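PDB 6AKZ: GlcNAc Inducible Gene 2, GIG2 from Candida albicans, which binds an iron ion and is probably an oxygenase of the DUF1479 family within the cupin clan, encoded by a gene named for its induction by N-acetylglucosamine. Local coordinates for residues L42-N47 with G298-Y303; I101-L106 with L260-N265; I166-Q171 with F224-R229. All blocks are in the same frame, centred on the assembly; numbering follows the deposited sequence.

Contact 1 (L42-N47 with G298-Y303)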
ATOM      1  N   LEU A  42      -4.692  23.552  -8.201  1.00 20.02           N
ATOM      2  CA  LEU A  42      -4.653  22.481  -7.220  1.00 19.49           C
ATOM      3  C   LEU A  42      -4.929  22.989  -5.781  1.00 20.41           C
ATOM      4  O   LEU A  42      -5.775  22.439  -5.074  1.00 19.45           O
ATOM      5  CB  LEU A  42      -3.329  21.741  -7.264  1.00 20.29           C
ATOM      6  CG  LEU A  42      -3.128  20.680  -6.176  1.00 18.58           C
ATOM      7  CD1 LEU A  42      -4.163  19.542  -6.365  1.00 19.06           C
ATOM      8  CD2 LEU A  42      -1.745  20.134  -6.225  1.00 20.81           C
ATOM      9  N   LEU A  43      -4.209  24.032  -5.384  1.00 18.73           N
ATOM     10  CA  LEU A  43      -4.387  24.608  -4.096  1.00 19.62           C
ATOM     11  C   LEU A  43      -5.772  25.141  -3.850  1.00 19.98           C
ATOM     12  O   LEU A  43      -6.307  24.939  -2.747  1.00 20.13           O
ATOM     13  CB  LEU A  43      -3.327  25.681  -3.839  1.00 22.31           C
ATOM     14  CG  LEU A  43      -1.874  25.278  -3.696  1.00 22.13           C
ATOM     15  CD1 LEU A  43      -1.067  26.496  -3.271  1.00 22.62           C
ATOM     16  CD2 LEU A  43      -1.586  24.120  -2.736  1.00 23.04           C
ATOM     17  N   VAL A  44      -6.404  25.687  -4.881  1.00 19.11           N
ATOM     18  CA  VAL A  44      -7.733  26.201  -4.753  1.00 20.77           C
ATOM     19  C   VAL A  44      -8.670  25.008  -4.470  1.00 20.53           C
ATOM     20  O   VAL A  44      -9.387  25.048  -3.511  1.00 18.75           O
ATOM     21  CB  VAL A  44      -8.161  26.980  -6.011  1.00 23.37           C
ATOM     22  CG1 VAL A  44      -9.663  27.262  -5.992  1.00 24.48           C
ATOM     23  CG2 VAL A  44      -7.312  28.259  -6.133  1.00 24.33           C
ATOM     24  N   GLU A  45      -8.519  23.923  -5.239  1.00 19.95           N
ATOM     25  CA  GLU A  45      -9.338  22.688  -5.073  1.00 21.05           C
ATOM     26  C   GLU A  45      -9.076  22.035  -3.719  1.00 17.22           C
ATOM     27  O   GLU A  45     -10.048  21.530  -3.091  1.00 18.43           O
ATOM     28  CB  GLU A  45      -9.120  21.639  -6.165  1.00 21.50           C
ATOM     29  CG  GLU A  45      -9.647  22.076  -7.530  1.00 29.26           C
ATOM     30  CD  GLU A  45     -11.059  22.646  -7.452  1.00 34.33           C
ATOM     31  OE1 GLU A  45     -11.977  21.857  -7.102  1.00 35.15           O
ATOM     32  OE2 GLU A  45     -11.233  23.884  -7.631  1.00 41.32           O
ATOM     33  N   ILE A  46      -7.810  21.983  -3.315  1.00 16.10           N
ATOM     34  CA  ILE A  46      -7.464  21.422  -2.015  1.00 16.79           C
ATOM     35  C   ILE A  46      -8.227  22.172  -0.890  1.00 18.44           C
ATOM     36  O   ILE A  46      -8.858  21.538  -0.011  1.00 16.32           O
ATOM     37  CB  ILE A  46      -5.965  21.369  -1.776  1.00 18.62           C
ATOM     38  CG1 ILE A  46      -5.383  20.158  -2.519  1.00 17.97           C
ATOM     39  CG2 ILE A  46      -5.599  21.347  -0.328  1.00 20.45           C
ATOM     40  CD1 ILE A  46      -3.857  19.975  -2.350  1.00 19.79           C
ATOM     41  N   ASN A  47      -8.229  23.502  -0.937  1.00 18.73           N
ATOM     42  CA  ASN A  47      -8.854  24.239   0.165  1.00 23.67           C
ATOM     43  C   ASN A  47     -10.357  23.990   0.235  1.00 24.84           C
ATOM     44  O   ASN A  47     -10.911  23.790   1.331  1.00 26.73           O
ATOM     45  CB  ASN A  47      -8.521  25.719   0.088  1.00 28.61           C
ATOM     46  CG  ASN A  47      -8.776  26.412   1.414  1.00 38.94           C
ATOM     47  OD1 ASN A  47      -8.581  25.824   2.492  1.00 48.54           O
ATOM     48  ND2 ASN A  47      -9.278  27.626   1.353  1.00 42.85           N
ATOM     49  N   GLY A 298       0.649  34.969   1.184  1.00 37.29           N
ATOM     50  CA  GLY A 298      -0.508  34.072   1.307  1.00 36.83           C
ATOM     51  C   GLY A 298      -1.337  34.057   0.042  1.00 35.70           C
ATOM     52  O   GLY A 298      -2.427  33.513   0.014  1.00 42.76           O
ATOM     53  N   ASN A 299      -0.823  34.650  -1.021  1.00 32.93           N
ATOM     54  CA  ASN A 299      -1.517  34.700  -2.271  1.00 36.41           C
ATOM     55  C   ASN A 299      -1.024  33.526  -3.150  1.00 34.35           C
ATOM     56  O   ASN A 299       0.136  33.446  -3.486  1.00 32.29           O
ATOM     57  CB  ASN A 299      -1.214  36.030  -2.928  1.00 41.07           C
ATOM     58  CG  ASN A 299      -2.067  36.304  -4.142  1.00 46.16           C
ATOM     59  OD1 ASN A 299      -2.662  35.408  -4.732  1.00 43.08           O
ATOM     60  ND2 ASN A 299      -2.104  37.577  -4.546  1.00 53.41           N
ATOM     61  N   ILE A 300      -1.937  32.633  -3.499  1.00 36.23           N
ATOM     62  CA  ILE A 300      -1.633  31.463  -4.339  1.00 32.23           C
ATOM     63  C   ILE A 300      -1.006  31.913  -5.662  1.00 33.42           C
ATOM     64  O   ILE A 300      -0.102  31.260  -6.197  1.00 29.53           O
ATOM     65  CB  ILE A 300      -2.937  30.641  -4.518  1.00 30.54           C
ATOM     66  CG1 ILE A 300      -3.234  29.906  -3.214  1.00 32.40           C
ATOM     67  CG2 ILE A 300      -2.874  29.627  -5.671  1.00 30.18           C
ATOM     68  CD1 ILE A 300      -4.689  29.443  -3.055  1.00 32.46           C
ATOM     69  N   ASP A 301      -1.414  33.064  -6.179  1.00 32.57           N
ATOM     70  CA  ASP A 301      -0.843  33.519  -7.433  1.00 36.03           C
ATOM     71  C   ASP A 301       0.653  33.919  -7.349  1.00 32.03           C
ATOM     72  O   ASP A 301       1.302  34.045  -8.381  1.00 37.30           O
ATOM     73  CB  ASP A 301      -1.705  34.589  -8.074  1.00 41.88           C
ATOM     74  CG  ASP A 301      -1.316  34.833  -9.513  1.00 50.48           C
ATOM     75  OD1 ASP A 301      -1.580  33.950 -10.380  1.00 50.15           O
ATOM     76  OD2 ASP A 301      -0.694  35.899  -9.772  1.00 59.89           O
ATOM     77  N   ASP A 302       1.237  33.969  -6.152  1.00 30.95           N
ATOM     78  CA  ASP A 302       2.655  34.271  -5.987  1.00 33.24           C
ATOM     79  C   ASP A 302       3.608  33.074  -5.873  1.00 35.47           C
ATOM     80  O   ASP A 302       4.809  33.283  -5.731  1.00 34.45           O
ATOM     81  CB  ASP A 302       2.866  35.126  -4.712  1.00 40.81           C
ATOM     82  CG  ASP A 302       2.279  36.550  -4.820  1.00 41.64           C
ATOM     83  OD1 ASP A 302       2.073  37.068  -5.931  1.00 45.09           O
ATOM     84  OD2 ASP A 302       1.996  37.140  -3.766  1.00 38.35           O
ATOM     85  N   TYR A 303       3.124  31.823  -5.874  1.00 32.22           N
ATOM     86  CA  TYR A 303       4.043  30.659  -6.028  1.00 29.79           C
ATOM     87  C   TYR A 303       4.828  30.731  -7.336  1.00 27.54           C
ATOM     88  O   TYR A 303       4.275  31.087  -8.354  1.00 27.83           O
ATOM     89  CB  TYR A 303       3.261  29.303  -6.032  1.00 25.31           C
ATOM     90  CG  TYR A 303       2.890  28.854  -4.660  1.00 22.45           C
ATOM     91  CD1 TYR A 303       3.758  28.102  -3.908  1.00 20.84           C
ATOM     92  CD2 TYR A 303       1.674  29.220  -4.113  1.00 24.64           C
ATOM     93  CE1 TYR A 303       3.417  27.706  -2.628  1.00 23.41           C
ATOM     94  CE2 TYR A 303       1.304  28.832  -2.843  1.00 25.94           C
ATOM     95  CZ  TYR A 303       2.137  28.065  -2.120  1.00 21.21           C
ATOM     96  OH  TYR A 303       1.743  27.725  -0.834  1.00 22.18           O
TER

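Contact 2 (I101-L106 with L260-N265)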
ATOM      1  N   ILE A 101     -12.287 -16.441  17.772  1.00 19.14           N
ATOM      2  CA  ILE A 101     -11.487 -17.639  17.804  1.00 20.56           C
ATOM      3  C   ILE A 101     -10.090 -17.320  17.251  1.00 19.42           C
ATOM      4  O   ILE A 101      -9.080 -17.693  17.827  1.00 18.65           O
ATOM      5  CB  ILE A 101     -12.231 -18.733  16.982  1.00 22.59           C
ATOM      6  CG1 ILE A 101     -13.457 -19.231  17.741  1.00 23.69           C
ATOM      7  CG2 ILE A 101     -11.296 -19.881  16.653  1.00 23.58           C
ATOM      8  CD1 ILE A 101     -14.502 -19.887  16.841  1.00 25.49           C
ATOM      9  N   TRP A 102     -10.019 -16.670  16.088  1.00 16.16           N
ATOM     10  CA  TRP A 102      -8.721 -16.295  15.535  1.00 14.86           C
ATOM     11  C   TRP A 102      -7.874 -15.404  16.451  1.00 14.53           C
ATOM     12  O   TRP A 102      -6.670 -15.643  16.629  1.00 15.11           O
ATOM     13  CB  TRP A 102      -8.902 -15.606  14.157  1.00 15.99           C
ATOM     14  CG  TRP A 102      -9.254 -16.496  13.005  1.00 16.62           C
ATOM     15  CD1 TRP A 102      -9.010 -17.846  12.893  1.00 16.44           C
ATOM     16  CD2 TRP A 102      -9.838 -16.094  11.766  1.00 15.94           C
ATOM     17  NE1 TRP A 102      -9.466 -18.304  11.706  1.00 15.94           N
ATOM     18  CE2 TRP A 102      -9.967 -17.268  10.971  1.00 16.35           C
ATOM     19  CE3 TRP A 102     -10.299 -14.873  11.238  1.00 14.21           C
ATOM     20  CZ2 TRP A 102     -10.524 -17.234   9.674  1.00 16.12           C
ATOM     21  CZ3 TRP A 102     -10.804 -14.845   9.938  1.00 13.88           C
ATOM     22  CH2 TRP A 102     -10.981 -16.020   9.189  1.00 14.73           C
ATOM     23  N   PHE A 103      -8.508 -14.409  17.068  1.00 15.27           N
ATOM     24  CA  PHE A 103      -7.800 -13.485  17.978  1.00 15.47           C
ATOM     25  C   PHE A 103      -7.251 -14.302  19.153  1.00 15.45           C
ATOM     26  O   PHE A 103      -6.100 -14.173  19.497  1.00 16.07           O
ATOM     27  CB  PHE A 103      -8.718 -12.372  18.515  1.00 15.88           C
ATOM     28  CG  PHE A 103      -8.032 -11.464  19.451  1.00 14.98           C
ATOM     29  CD1 PHE A 103      -7.056 -10.605  19.004  1.00 16.41           C
ATOM     30  CD2 PHE A 103      -8.237 -11.585  20.831  1.00 19.14           C
ATOM     31  CE1 PHE A 103      -6.325  -9.796  19.885  1.00 15.65           C
ATOM     32  CE2 PHE A 103      -7.527 -10.806  21.717  1.00 17.36           C
ATOM     33  CZ  PHE A 103      -6.577  -9.898  21.239  1.00 17.54           C
ATOM     34  N   ASN A 104      -8.108 -15.148  19.735  1.00 18.16           N
ATOM     35  CA  ASN A 104      -7.624 -15.923  20.881  1.00 20.18           C
ATOM     36  C   ASN A 104      -6.509 -16.903  20.543  1.00 20.11           C
ATOM     37  O   ASN A 104      -5.552 -16.972  21.278  1.00 19.98           O
ATOM     38  CB  ASN A 104      -8.777 -16.641  21.542  1.00 19.57           C
ATOM     39  CG  ASN A 104      -9.718 -15.713  22.205  1.00 22.86           C
ATOM     40  OD1 ASN A 104      -9.339 -14.703  22.813  1.00 25.08           O
ATOM     41  ND2 ASN A 104     -10.964 -16.058  22.146  1.00 24.77           N
ATOM     42  N   GLU A 105      -6.583 -17.564  19.370  1.00 18.61           N
ATOM     43  CA  GLU A 105      -5.487 -18.393  18.882  1.00 19.61           C
ATOM     44  C   GLU A 105      -4.217 -17.620  18.613  1.00 19.37           C
ATOM     45  O   GLU A 105      -3.158 -18.138  18.934  1.00 18.65           O
ATOM     46  CB  GLU A 105      -5.852 -19.146  17.603  1.00 22.42           C
ATOM     47  CG  GLU A 105      -6.979 -20.140  17.830  1.00 26.12           C
ATOM     48  CD  GLU A 105      -7.480 -20.861  16.548  1.00 31.68           C
ATOM     49  OE1 GLU A 105      -7.628 -20.267  15.428  1.00 30.84           O
ATOM     50  OE2 GLU A 105      -7.865 -22.037  16.705  1.00 36.30           O
ATOM     51  N   LEU A 106      -4.319 -16.407  18.064  1.00 18.35           N
ATOM     52  CA  LEU A 106      -3.090 -15.572  17.907  1.00 17.40           C
ATOM     53  C   LEU A 106      -2.411 -15.231  19.229  1.00 17.30           C
ATOM     54  O   LEU A 106      -1.178 -15.171  19.338  1.00 17.74           O
ATOM     55  CB  LEU A 106      -3.354 -14.283  17.138  1.00 16.39           C
ATOM     56  CG  LEU A 106      -3.724 -14.496  15.660  1.00 16.82           C
ATOM     57  CD1 LEU A 106      -4.495 -13.320  15.054  1.00 16.22           C
ATOM     58  CD2 LEU A 106      -2.473 -14.752  14.873  1.00 16.82           C
ATOM     59  N   LEU A 260      -7.636  -6.752   8.404  1.00 10.42           N
ATOM     60  CA  LEU A 260      -8.863  -7.335   8.972  1.00 10.93           C
ATOM     61  C   LEU A 260      -8.976  -6.958  10.423  1.00 11.63           C
ATOM     62  O   LEU A 260      -8.036  -7.193  11.201  1.00 10.43           O
ATOM     63  CB  LEU A 260      -8.875  -8.867   8.833  1.00 12.49           C
ATOM     64  CG  LEU A 260     -10.042  -9.663   9.513  1.00 11.82           C
ATOM     65  CD1 LEU A 260     -11.297  -9.374   8.748  1.00 13.23           C
ATOM     66  CD2 LEU A 260      -9.692 -11.120   9.439  1.00 13.73           C
ATOM     67  N   ALA A 261     -10.108  -6.404  10.813  1.00 10.90           N
ATOM     68  CA  ALA A 261     -10.393  -6.016  12.208  1.00 11.94           C
ATOM     69  C   ALA A 261     -10.654  -7.204  13.137  1.00 12.44           C
ATOM     70  O   ALA A 261     -11.565  -7.991  12.896  1.00 11.70           O
ATOM     71  CB  ALA A 261     -11.603  -5.059  12.265  1.00 10.87           C
ATOM     72  N   LEU A 262      -9.852  -7.325  14.190  1.00 13.69           N
ATOM     73  CA  LEU A 262      -9.977  -8.404  15.197  1.00 13.48           C
ATOM     74  C   LEU A 262     -10.610  -7.836  16.485  1.00 14.16           C
ATOM     75  O   LEU A 262     -10.796  -8.573  17.474  1.00 13.88           O
ATOM     76  CB  LEU A 262      -8.591  -8.936  15.522  1.00 13.97           C
ATOM     77  CG  LEU A 262      -7.794  -9.518  14.345  1.00 13.33           C
ATOM     78  CD1 LEU A 262      -6.420  -9.967  14.854  1.00 15.58           C
ATOM     79  CD2 LEU A 262      -8.598 -10.603  13.678  1.00 12.60           C
ATOM     80  N   SER A 263     -10.997  -6.570  16.447  1.00 11.63           N
ATOM     81  CA  SER A 263     -11.548  -5.893  17.628  1.00 12.57           C
ATOM     82  C   SER A 263     -12.558  -4.810  17.193  1.00 13.32           C
ATOM     83  O   SER A 263     -12.562  -4.390  16.019  1.00 15.25           O
ATOM     84  CB  SER A 263     -10.420  -5.282  18.438  1.00 13.60           C
ATOM     85  OG  SER A 263      -9.683  -4.333  17.689  1.00 13.94           O
ATOM     86  N   ASN A 264     -13.405  -4.391  18.130  1.00 14.04           N
ATOM     87  CA  ASN A 264     -14.273  -3.240  17.930  1.00 14.53           C
ATOM     88  C   ASN A 264     -13.588  -2.023  18.515  1.00 14.02           C
ATOM     89  O   ASN A 264     -13.294  -2.046  19.741  1.00 15.94           O
ATOM     90  CB  ASN A 264     -15.590  -3.401  18.682  1.00 15.33           C
ATOM     91  CG  ASN A 264     -16.369  -4.601  18.251  1.00 16.97           C
ATOM     92  OD1 ASN A 264     -16.563  -4.904  17.042  1.00 16.69           O
ATOM     93  ND2 ASN A 264     -16.793  -5.369  19.259  1.00 17.61           N
ATOM     94  N   ASN A 265     -13.356  -0.949  17.723  1.00 13.32           N
ATOM     95  CA  ASN A 265     -12.735   0.309  18.239  1.00 12.54           C
ATOM     96  C   ASN A 265     -13.352   1.502  17.550  1.00 15.15           C
ATOM     97  O   ASN A 265     -13.512   1.475  16.335  1.00 15.02           O
ATOM     98  CB  ASN A 265     -11.246   0.348  17.984  1.00 14.07           C
ATOM     99  CG  ASN A 265     -10.556  -0.920  18.446  1.00 14.56           C
ATOM    100  OD1 ASN A 265     -10.461  -1.899  17.650  1.00 16.26           O
ATOM    101  ND2 ASN A 265     -10.207  -1.009  19.743  1.00 12.73           N
TER

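Contact 3 (I166-Q171 with F224-R229)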
ATOM      1  N   ILE A 166       1.493  -8.366 -15.681  1.00 14.14           N
ATOM      2  CA  ILE A 166       0.687  -8.385 -14.470  1.00 13.16           C
ATOM      3  C   ILE A 166      -0.567  -9.212 -14.712  1.00 14.10           C
ATOM      4  O   ILE A 166      -1.116  -9.233 -15.844  1.00 14.01           O
ATOM      5  CB  ILE A 166       0.418  -6.975 -13.956  1.00 14.11           C
ATOM      6  CG1 ILE A 166      -0.380  -7.006 -12.651  1.00 13.81           C
ATOM      7  CG2 ILE A 166      -0.341  -6.157 -14.973  1.00 15.02           C
ATOM      8  CD1 ILE A 166      -0.391  -5.634 -11.963  1.00 14.99           C
ATOM      9  N   ASP A 167      -0.999  -9.902 -13.660  1.00 12.65           N
ATOM     10  CA  ASP A 167      -2.228 -10.643 -13.633  1.00 13.58           C
ATOM     11  C   ASP A 167      -3.033 -10.240 -12.411  1.00 12.42           C
ATOM     12  O   ASP A 167      -2.822 -10.705 -11.297  1.00 11.17           O
ATOM     13  CB  ASP A 167      -1.934 -12.150 -13.676  1.00 14.66           C
ATOM     14  CG  ASP A 167      -3.195 -13.013 -13.400  1.00 17.23           C
ATOM     15  OD1 ASP A 167      -4.345 -12.531 -13.620  1.00 17.74           O
ATOM     16  OD2 ASP A 167      -3.025 -14.197 -13.022  1.00 17.30           O
ATOM     17  N   LEU A 168      -3.982  -9.349 -12.644  1.00 12.07           N
ATOM     18  CA  LEU A 168      -4.755  -8.788 -11.545  1.00 12.98           C
ATOM     19  C   LEU A 168      -5.776  -9.778 -11.016  1.00 13.51           C
ATOM     20  O   LEU A 168      -6.301  -9.595  -9.919  1.00 15.57           O
ATOM     21  CB  LEU A 168      -5.444  -7.516 -12.041  1.00 14.27           C
ATOM     22  CG  LEU A 168      -4.518  -6.309 -12.100  1.00 14.62           C
ATOM     23  CD1 LEU A 168      -5.218  -5.160 -12.833  1.00 14.46           C
ATOM     24  CD2 LEU A 168      -4.094  -5.816 -10.751  1.00 16.42           C
ATOM     25  N   ASP A 169      -6.014 -10.843 -11.748  1.00 15.21           N
ATOM     26  CA  ASP A 169      -6.850 -11.932 -11.258  1.00 17.92           C
ATOM     27  C   ASP A 169      -6.157 -12.803 -10.223  1.00 18.50           C
ATOM     28  O   ASP A 169      -6.777 -13.727  -9.663  1.00 21.41           O
ATOM     29  CB  ASP A 169      -7.266 -12.855 -12.410  1.00 22.54           C
ATOM     30  CG  ASP A 169      -8.168 -12.195 -13.387  1.00 29.55           C
ATOM     31  OD1 ASP A 169      -8.799 -11.174 -13.038  1.00 31.47           O
ATOM     32  OD2 ASP A 169      -8.269 -12.702 -14.534  1.00 33.68           O
ATOM     33  N   THR A 170      -4.890 -12.612  -9.936  1.00 14.96           N
ATOM     34  CA  THR A 170      -4.254 -13.460  -9.006  1.00 13.88           C
ATOM     35  C   THR A 170      -3.754 -12.640  -7.820  1.00 15.27           C
ATOM     36  O   THR A 170      -2.964 -11.675  -8.000  1.00 14.07           O
ATOM     37  CB  THR A 170      -3.118 -14.177  -9.651  1.00 16.73           C
ATOM     38  OG1 THR A 170      -3.666 -15.113 -10.608  1.00 17.98           O
ATOM     39  CG2 THR A 170      -2.282 -14.933  -8.621  1.00 15.27           C
ATOM     40  N   GLN A 171      -4.141 -13.090  -6.613  1.00 12.64           N
ATOM     41  CA  GLN A 171      -3.630 -12.534  -5.360  1.00 13.19           C
ATOM     42  C   GLN A 171      -2.469 -13.361  -4.860  1.00 14.26           C
ATOM     43  O   GLN A 171      -2.605 -14.541  -4.722  1.00 16.23           O
ATOM     44  CB  GLN A 171      -4.752 -12.537  -4.326  1.00 14.95           C
ATOM     45  CG  GLN A 171      -4.398 -12.212  -2.912  1.00 14.43           C
ATOM     46  CD  GLN A 171      -3.902 -10.796  -2.674  1.00 15.72           C
ATOM     47  OE1 GLN A 171      -3.899  -9.914  -3.565  1.00 15.81           O
ATOM     48  NE2 GLN A 171      -3.598 -10.533  -1.433  1.00 15.34           N
ATOM     49  N   PHE A 224      -5.319   4.255 -10.856  1.00 10.81           N
ATOM     50  CA  PHE A 224      -5.706   2.867 -11.016  1.00 10.70           C
ATOM     51  C   PHE A 224      -5.141   2.214 -12.235  1.00 10.85           C
ATOM     52  O   PHE A 224      -5.361   1.023 -12.395  1.00 10.87           O
ATOM     53  CB  PHE A 224      -7.202   2.689 -10.877  1.00 11.10           C
ATOM     54  CG  PHE A 224      -7.667   3.082  -9.536  1.00 11.97           C
ATOM     55  CD1 PHE A 224      -7.661   2.160  -8.481  1.00 11.90           C
ATOM     56  CD2 PHE A 224      -7.976   4.416  -9.252  1.00 12.70           C
ATOM     57  CE1 PHE A 224      -8.026   2.542  -7.205  1.00 11.73           C
ATOM     58  CE2 PHE A 224      -8.347   4.795  -7.973  1.00 12.58           C
ATOM     59  CZ  PHE A 224      -8.327   3.856  -6.940  1.00 12.15           C
ATOM     60  N   LYS A 225      -4.423   2.981 -13.061  1.00 11.47           N
ATOM     61  CA  LYS A 225      -3.811   2.443 -14.258  1.00 14.03           C
ATOM     62  C   LYS A 225      -2.382   1.947 -13.928  1.00 12.47           C
ATOM     63  O   LYS A 225      -1.551   2.736 -13.460  1.00 13.42           O
ATOM     64  CB  LYS A 225      -3.736   3.536 -15.301  1.00 14.39           C
ATOM     65  CG  LYS A 225      -3.080   3.093 -16.572  1.00 16.50           C
ATOM     66  CD  LYS A 225      -3.267   4.163 -17.666  1.00 17.74           C
ATOM     67  CE  LYS A 225      -2.484   3.760 -18.937  1.00 22.26           C
ATOM     68  NZ  LYS A 225      -2.940   4.736 -19.983  1.00 24.91           N
ATOM     69  N   LEU A 226      -2.101   0.690 -14.226  1.00 12.42           N
ATOM     70  CA  LEU A 226      -0.928   0.065 -13.764  1.00 11.43           C
ATOM     71  C   LEU A 226       0.158  -0.246 -14.798  1.00 13.29           C
ATOM     72  O   LEU A 226       1.149  -0.873 -14.494  1.00 13.98           O
ATOM     73  CB  LEU A 226      -1.338  -1.143 -12.956  1.00 13.43           C
ATOM     74  CG  LEU A 226      -2.123  -0.899 -11.701  1.00 11.23           C
ATOM     75  CD1 LEU A 226      -2.363  -2.220 -10.984  1.00 12.13           C
ATOM     76  CD2 LEU A 226      -1.529   0.120 -10.733  1.00 12.76           C
ATOM     77  N   ASP A 227      -0.029   0.206 -16.015  1.00 13.72           N
ATOM     78  CA  ASP A 227       0.941  -0.102 -17.078  1.00 16.48           C
ATOM     79  C   ASP A 227       2.379   0.211 -16.728  1.00 16.69           C
ATOM     80  O   ASP A 227       3.263  -0.627 -16.948  1.00 18.48           O
ATOM     81  CB  ASP A 227       0.562   0.641 -18.368  1.00 16.56           C
ATOM     82  CG  ASP A 227      -0.793   0.256 -18.923  1.00 19.04           C
ATOM     83  OD1 ASP A 227      -1.834   0.340 -18.231  1.00 16.06           O
ATOM     84  OD2 ASP A 227      -0.848  -0.093 -20.138  1.00 20.37           O
ATOM     85  N   GLU A 228       2.639   1.389 -16.186  1.00 15.44           N
ATOM     86  CA  GLU A 228       3.984   1.810 -15.854  1.00 15.76           C
ATOM     87  C   GLU A 228       4.352   1.295 -14.453  1.00 13.63           C
ATOM     88  O   GLU A 228       5.476   0.841 -14.233  1.00 13.60           O
ATOM     89  CB  GLU A 228       4.121   3.347 -15.877  1.00 18.14           C
ATOM     90  CG  GLU A 228       3.961   3.945 -17.253  1.00 20.26           C
ATOM     91  CD  GLU A 228       2.528   4.067 -17.666  1.00 22.09           C
ATOM     92  OE1 GLU A 228       1.632   4.148 -16.793  1.00 28.45           O
ATOM     93  OE2 GLU A 228       2.282   4.134 -18.875  1.00 28.00           O
ATOM     94  N   ARG A 229       3.405   1.358 -13.504  1.00 12.73           N
ATOM     95  CA  ARG A 229       3.735   0.941 -12.128  1.00 12.67           C
ATOM     96  C   ARG A 229       4.195  -0.491 -11.941  1.00 12.39           C
ATOM     97  O   ARG A 229       4.946  -0.794 -11.017  1.00 12.98           O
ATOM     98  CB  ARG A 229       2.530   1.239 -11.216  1.00 13.30           C
ATOM     99  CG  ARG A 229       3.008   1.552  -9.809  1.00 12.35           C
ATOM    100  CD  ARG A 229       1.872   2.082  -8.992  1.00 14.02           C
ATOM    101  NE  ARG A 229       2.371   2.515  -7.697  1.00 13.00           N
ATOM    102  CZ  ARG A 229       1.914   3.583  -7.032  1.00 13.04           C
ATOM    103  NH1 ARG A 229       0.880   4.316  -7.518  1.00 13.04           N
ATOM    104  NH2 ARG A 229       2.452   3.898  -5.883  1.00 13.02           N
TER

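Contact 1 (L42-N47 with G298-Y303)
L43 reaches the Y303 ring with its CD1 methyl, which lies 3.4 Å from Y303 CE2 and 3.7 Å from Y303 CZ. The two side chains come from opposite directions, and the methyl arrives obliquely, near the hydroxyl end of the ring. Such close approach marks tight packing at this point. L43 CG is anti to the carbonyl carbon (chi1 -67°), and an extended second torsion then carries CD1 out toward the tyrosine. The same methyl also rests on I300 CG1 at 4.0 Å, so one branch of L43 touches both I300 and Y303. I300 CD1 enters beside it, 4.1 Å from L43 CB and 4.2 Å from V44 CG2, on the side where V44 is exposed to solvent. No hydrogen bond links the two segments.

The tyrosine is fixed by the bond of its OH to D294 and by W39, which meets the ring edge-to-face; I300 O lies at the ring edge, in its plane. D301 OD1 adds a charged tie to the helix through K40. On the helix, L42 and I46 pack on helix 278-287, and L43 also touches Y284 there.

Residues 298-303 keep their shape by local bonds. N299 OD1 accepts from D301 N at 3.0 Å, the donor standing 46° out of the carbonyl plane, and N299 O takes D302 N. The arrangement is peripheral helix-to-loop packing: helix 32-56 lies against the loop that follows helix 278-287, where an Asx turn at N299 leads into the short 3-10 segment 300-302.

Contact 2 (I101-L106 with L260-N265)
The indole of W102 and the phenyl ring of F103 both turn toward L260-N265, each meeting a leucine obliquely. E105 OE1 lies at the edge of the indole, in its plane, while W102 NE1 bonds E138; the F103 ring is stacked with the imidazole of H366. Helix 96-112 packs on the end of strand 256-261 and the residue after it; the strand belongs to the large mixed sheet of this cupin-clan fold, between strands 346-350 and 367-371.

W102 CZ3 touches L260 CD2 at 3.9 Å, the two side chains crossing at about a right angle. L260 CG is anti to the backbone N (chi1 174°), and CD2 extends toward the helix. One turn further along the helix, L106 CD1 meets L262 CD1, also at 3.9 Å, while L262 CB lies 4.2 Å from F103 CD1. L262 is therefore shared by F103 and L106, and the buried contact is wholly apolar. P135 of helix 134-140 adds to the packing of W102 and L106.

Beyond the leucines, S263 OG donates to N265 OD1 at 2.6 Å, in the carbonyl plane and on a lone pair, and N265 ND2 bonds H366 O, fixing which way the amide is turned.

Contact 3 (I166-Q171 with F224-R229)
D167 OD2, on the residue between I166 and L168, the two that touch L226, is gripped by T170 OG1 at 2.7 Å and by R451 NE in a salt bridge. The hydroxyl comes from above the carboxylate, 51° out of its plane. The other oxygen, D167 OD1, takes a weak bond from D169 N at 3.0 Å and a further one from Q447 NE2, on the same helix 445-460 as R451, an amide that also reaches D169 OD2. With both oxygens engaged and an arginine close by, the carboxylate is held against rotation and is probably ionised.

These bonds brace a type I beta turn from D167 to T170, closed by T170 N to D167 O at 3.1 Å. At this corner the chain passes from strand 166-167 to strand 170-171.

I166, just before the turn, and L168, within it, share one partner. L226 CD1 lies 4.1 Å from I166 CD1 and 4.0 Å from L168 CD2, and those last two methyls are themselves 3.9 Å apart, so the three form a compact triangle. I166 crosses L226 at about a right angle; CG1 anti to the backbone N (chi1 -178°) and an extended second torsion carry its CD1 toward L226. L168 meets L226 at a slant.

The loop carrying L226 is anchored separately: F224 and L226 bond Y157 through their backbones, and D227 accepts from E159 N with OD1 and D160 N with OD2.

Along the chain the contacts are nested: contact 3 lies within the loop closed by contact 2, which lies within that closed by contact 1. In space they stay apart. Contacts 1 and 2 have centres 45 Å from each other, contacts 1 and 3 34 Å, and contacts 2 and 3 31 Å, with nearest atoms of this last pair about 11 Å apart. Contact 3 sits closest to the centre of the chain, about 13 Å from it, and contact 1 furthest, at 29 Å. None touches the iron site, where H192, D194 and H355 bind the metal as a facial triad of two histidines and one carboxylate.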